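Local coordinates for protein FucU (Bifidobacterium longum subsp. infantis, PDB 3MVK), which probably interconverts the alpha and beta anomers of L-fucose and the pyranose and furanose forms of beta-D-ribose, at residues L65-V79 against R102-Y116. Sequence-based numbering, arbitrary orientation.
Sequences LDTYVDKPATLMEKV and RGADAIGSLERFAFY. With NA (sodium ion), chain B.
A bend at chi3 (-68°) of Arg102 turns its guanidinium into the 66-70 loop, and a second bend, at chi3 (-85°) of Met76, brings that selenomethionine's CE against Phe115 CD2 and over the Tyr116 ring. Between these two points run the parallel strands 73-76 and 107-110, the paired strands of a beta-alpha-beta unit whose crossover helix, 88-97, packs on Leu75 and Ile107. Arg102 NH2 meets Asp66 O in the guanidinium plane at 3.0 Å, though from above the carbonyl plane, while NH1 reaches Val69 O in plane at 2.9 Å; Pro72 CD lies over one guanidinium face, and Asp100 supplies a salt bridge. A leucine in place of Arg102 would probably leave both carbonyls without these donors, Asp100 without its charge mate, and the 66-70 loop less firmly held to the segment that leads into strand 107-110. The strands are joined by alternating bonds, such as Gly108 N to Ala73 O (2.8 Å) and Leu75 N to Gly108 O (2.9 Å). Ser109 OG donates to the anti lone pair of Glu77 OE2 at 2.7 Å. Against helix 112-119, Met76 CB sits over the Phe115 face, 4.1 Å from its centroid, and Met76 CE lies 3.6 Å from Tyr116 CE1.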
# COMPACT_ATOMS: atom_id res chain seq x y z
N LEU G 65 28.03 14.74 16.72
CA LEU G 65 28.92 13.85 16.00
C LEU G 65 29.52 12.84 16.95
O LEU G 65 29.97 13.21 18.05
CB LEU G 65 30.05 14.64 15.33
CG LEU G 65 29.66 15.46 14.11
CD1 LEU G 65 30.85 16.29 13.67
CD2 LEU G 65 29.16 14.55 12.98
N ASP G 66 29.60 11.59 16.49
CA ASP G 66 30.06 10.46 17.29
C ASP G 66 31.50 10.62 17.80
O ASP G 66 32.43 10.79 16.99
CB ASP G 66 29.93 9.17 16.50
CG ASP G 66 29.90 7.92 17.39
OD1 ASP G 66 30.03 8.04 18.64
OD2 ASP G 66 29.76 6.82 16.81
N THR G 67 31.66 10.53 19.12
CA THR G 67 32.99 10.57 19.76
C THR G 67 33.54 9.17 20.01
O THR G 67 34.68 9.03 20.47
CB THR G 67 32.95 11.34 21.11
OG1 THR G 67 32.08 10.65 22.02
CG2 THR G 67 32.46 12.78 20.93
N TYR G 68 32.75 8.13 19.72
CA TYR G 68 33.18 6.73 19.86
C TYR G 68 33.98 6.22 18.67
O TYR G 68 34.47 5.08 18.67
CB TYR G 68 31.99 5.81 20.14
CG TYR G 68 31.44 5.94 21.52
CD1 TYR G 68 31.50 4.87 22.43
CD2 TYR G 68 30.87 7.14 21.95
CE1 TYR G 68 30.99 5.00 23.73
CE2 TYR G 68 30.34 7.27 23.25
CZ TYR G 68 30.42 6.20 24.12
OH TYR G 68 29.92 6.34 25.40
N VAL G 69 34.08 7.05 17.63
CA VAL G 69 35.01 6.81 16.52
C VAL G 69 35.85 8.06 16.36
O VAL G 69 35.42 9.14 16.72
CB VAL G 69 34.31 6.50 15.15
CG1 VAL G 69 33.64 5.15 15.17
CG2 VAL G 69 33.32 7.62 14.74
N ASP G 70 37.04 7.92 15.78
CA ASP G 70 37.91 9.08 15.58
C ASP G 70 37.41 10.00 14.47
O ASP G 70 37.59 11.22 14.55
CB ASP G 70 39.34 8.65 15.25
CG ASP G 70 40.01 7.91 16.40
OD1 ASP G 70 39.79 8.27 17.58
OD2 ASP G 70 40.76 6.94 16.12
N LYS G 71 36.81 9.41 13.44
CA LYS G 71 36.42 10.16 12.25
C LYS G 71 34.94 9.97 11.86
O LYS G 71 34.62 9.23 10.91
CB LYS G 71 37.37 9.84 11.09
CG LYS G 71 38.83 10.08 11.46
CD LYS G 71 39.70 10.37 10.26
CE LYS G 71 41.18 10.47 10.65
NZ LYS G 71 41.50 11.84 11.15
N PRO G 72 34.04 10.64 12.59
CA PRO G 72 32.58 10.47 12.38
C PRO G 72 32.03 11.12 11.09
O PRO G 72 30.87 10.85 10.72
CB PRO G 72 31.97 11.16 13.62
CG PRO G 72 32.99 12.17 14.03
CD PRO G 72 34.32 11.49 13.77
N ALA G 73 32.86 11.94 10.42
CA ALA G 73 32.49 12.55 9.14
C ALA G 73 33.34 11.94 8.03
O ALA G 73 34.54 11.71 8.22
CB ALA G 73 32.66 14.07 9.20
N THR G 74 32.73 11.62 6.88
CA THR G 74 33.51 10.97 5.82
C THR G 74 33.28 11.66 4.50
O THR G 74 32.13 11.85 4.08
CB THR G 74 33.14 9.46 5.66
OG1 THR G 74 33.16 8.82 6.93
CG2 THR G 74 34.10 8.74 4.73
N LEU G 75 34.39 12.00 3.82
CA LEU G 75 34.37 12.54 2.46
C LEU G 75 34.63 11.47 1.40
O LEU G 75 35.14 10.39 1.70
CB LEU G 75 35.44 13.64 2.30
CG LEU G 75 35.18 14.96 3.01
CD1 LEU G 75 36.50 15.74 3.08
CD2 LEU G 75 34.09 15.81 2.35
N MSE G 76 34.28 11.79 0.17
CA MSE G 76 34.63 10.98 -0.98
C MSE G 76 35.99 11.43 -1.53
O MSE G 76 36.18 12.61 -1.81
CB MSE G 76 33.57 11.13 -2.08
CG MSE G 76 33.81 10.26 -3.30
SE MSE G 76 32.59 10.60 -4.74
CE MSE G 76 31.10 9.44 -4.14
N GLU G 77 36.92 10.50 -1.69
CA GLU G 77 38.21 10.80 -2.31
C GLU G 77 38.06 11.08 -3.79
O GLU G 77 37.26 10.45 -4.46
CB GLU G 77 39.16 9.61 -2.11
CG GLU G 77 39.54 9.42 -0.66
CD GLU G 77 40.25 8.12 -0.37
OE1 GLU G 77 40.59 7.37 -1.31
OE2 GLU G 77 40.48 7.83 0.83
N LYS G 78 38.86 12.02 -4.31
CA LYS G 78 38.82 12.30 -5.74
C LYS G 78 39.30 11.11 -6.54
O LYS G 78 40.23 10.41 -6.12
CB LYS G 78 39.61 13.57 -6.06
CG LYS G 78 39.11 14.75 -5.26
CD LYS G 78 39.62 16.09 -5.80
CE LYS G 78 41.15 16.15 -5.82
NZ LYS G 78 41.58 17.58 -5.99
N VAL G 79 38.66 10.89 -7.68
CA VAL G 79 39.09 9.83 -8.61
C VAL G 79 40.54 10.14 -9.02
O VAL G 79 40.84 11.28 -9.33
CB VAL G 79 38.16 9.77 -9.81
CG1 VAL G 79 38.69 8.79 -10.87
CG2 VAL G 79 36.76 9.34 -9.34
N ARG G 102 37.77 18.41 17.47
CA ARG G 102 38.58 17.63 16.52
C ARG G 102 38.67 18.32 15.17
O ARG G 102 39.67 18.17 14.47
CB ARG G 102 38.02 16.23 16.36
CG ARG G 102 38.23 15.38 17.61
CD ARG G 102 37.54 14.05 17.46
NE ARG G 102 36.08 14.20 17.42
CZ ARG G 102 35.24 13.18 17.34
NH1 ARG G 102 35.72 11.95 17.26
NH2 ARG G 102 33.93 13.39 17.33
N GLY G 103 37.64 19.07 14.81
CA GLY G 103 37.62 19.85 13.57
C GLY G 103 37.91 18.98 12.36
O GLY G 103 37.32 17.90 12.20
N ALA G 104 38.84 19.42 11.51
CA ALA G 104 39.27 18.63 10.36
C ALA G 104 39.72 17.19 10.70
O ALA G 104 39.62 16.28 9.87
CB ALA G 104 40.39 19.36 9.62
N ASP G 105 40.24 16.98 11.91
CA ASP G 105 40.70 15.64 12.32
C ASP G 105 39.53 14.65 12.49
O ASP G 105 39.73 13.44 12.55
CB ASP G 105 41.54 15.73 13.60
CG ASP G 105 42.83 16.53 13.39
OD1 ASP G 105 43.43 16.38 12.31
OD2 ASP G 105 43.22 17.31 14.27
N ALA G 106 38.31 15.18 12.53
CA ALA G 106 37.11 14.35 12.65
C ALA G 106 36.65 13.85 11.28
O ALA G 106 35.66 13.10 11.19
CB ALA G 106 36.00 15.11 13.34
N ILE G 107 37.35 14.25 10.22
CA ILE G 107 36.92 13.93 8.86
C ILE G 107 37.85 12.91 8.21
O ILE G 107 39.05 13.16 8.04
CB ILE G 107 36.83 15.20 7.96
CG1 ILE G 107 35.99 16.29 8.65
CG2 ILE G 107 36.25 14.84 6.60
CD1 ILE G 107 35.92 17.61 7.90
N GLY G 108 37.30 11.75 7.87
CA GLY G 108 38.01 10.72 7.12
C GLY G 108 37.58 10.73 5.68
O GLY G 108 36.89 11.65 5.23
N SER G 109 37.98 9.71 4.93
CA SER G 109 37.63 9.62 3.52
C SER G 109 37.54 8.18 3.04
O SER G 109 38.09 7.27 3.66
CB SER G 109 38.64 10.41 2.67
OG SER G 109 39.92 9.77 2.65
N LEU G 110 36.84 8.00 1.92
CA LEU G 110 36.70 6.71 1.26
C LEU G 110 36.83 6.90 -0.22
O LEU G 110 36.27 7.83 -0.80
CB LEU G 110 35.33 6.06 1.54
CG LEU G 110 35.06 5.45 2.92
CD1 LEU G 110 33.58 5.10 3.06
CD2 LEU G 110 35.92 4.22 3.19
N GLU G 111 37.54 5.95 -0.84
CA GLU G 111 37.57 5.83 -2.28
C GLU G 111 36.14 5.83 -2.85
O GLU G 111 35.21 5.35 -2.20
CB GLU G 111 38.32 4.56 -2.66
CG GLU G 111 38.42 4.34 -4.15
CD GLU G 111 37.20 3.62 -4.74
OE1 GLU G 111 36.61 2.76 -4.05
OE2 GLU G 111 36.85 3.87 -5.92
N ARG G 112 35.98 6.39 -4.05
CA ARG G 112 34.67 6.67 -4.63
C ARG G 112 33.67 5.50 -4.50
O ARG G 112 32.57 5.67 -3.97
CB ARG G 112 34.82 7.07 -6.11
CG ARG G 112 33.50 7.31 -6.80
CD ARG G 112 33.61 7.85 -8.23
NE ARG G 112 32.27 8.02 -8.80
CZ ARG G 112 31.95 7.91 -10.09
NH1 ARG G 112 32.89 7.64 -11.01
NH2 ARG G 112 30.68 8.08 -10.48
N PHE G 113 34.03 4.34 -5.02
CA PHE G 113 33.09 3.23 -5.02
C PHE G 113 32.85 2.65 -3.63
O PHE G 113 31.73 2.27 -3.30
CB PHE G 113 33.50 2.21 -6.10
CG PHE G 113 33.28 2.73 -7.48
CD1 PHE G 113 32.02 2.64 -8.08
CD2 PHE G 113 34.29 3.41 -8.15
CE1 PHE G 113 31.79 3.17 -9.34
CE2 PHE G 113 34.06 3.95 -9.41
CZ PHE G 113 32.81 3.83 -10.01
N ALA G 114 33.87 2.68 -2.78
CA ALA G 114 33.72 2.34 -1.37
C ALA G 114 32.78 3.33 -0.67
O ALA G 114 31.98 2.96 0.21
CB ALA G 114 35.08 2.32 -0.68
N PHE G 115 32.88 4.60 -1.05
CA PHE G 115 31.97 5.62 -0.52
C PHE G 115 30.53 5.27 -0.88
O PHE G 115 29.65 5.31 -0.01
CB PHE G 115 32.34 7.02 -1.03
CG PHE G 115 31.58 8.12 -0.37
CD1 PHE G 115 32.17 8.87 0.66
CD2 PHE G 115 30.29 8.43 -0.78
CE1 PHE G 115 31.46 9.91 1.29
CE2 PHE G 115 29.58 9.46 -0.17
CZ PHE G 115 30.16 10.20 0.87
N TYR G 116 30.28 4.90 -2.14
CA TYR G 116 28.91 4.54 -2.53
C TYR G 116 28.40 3.37 -1.70
O TYR G 116 27.25 3.38 -1.26
CB TYR G 116 28.82 4.19 -4.00
CG TYR G 116 28.99 5.34 -4.96
CD1 TYR G 116 28.31 6.55 -4.79
CD2 TYR G 116 29.79 5.19 -6.10
CE1 TYR G 116 28.44 7.58 -5.71
CE2 TYR G 116 29.92 6.22 -7.02
CZ TYR G 116 29.26 7.40 -6.82
OH TYR G 116 29.40 8.42 -7.74
NA NA B . 29.35 10.61 21.29
O HOH W 1 39.98 12.37 15.30
O HOH W 2 38.64 10.85 18.62
O HOH W 3 38.16 7.92 -5.32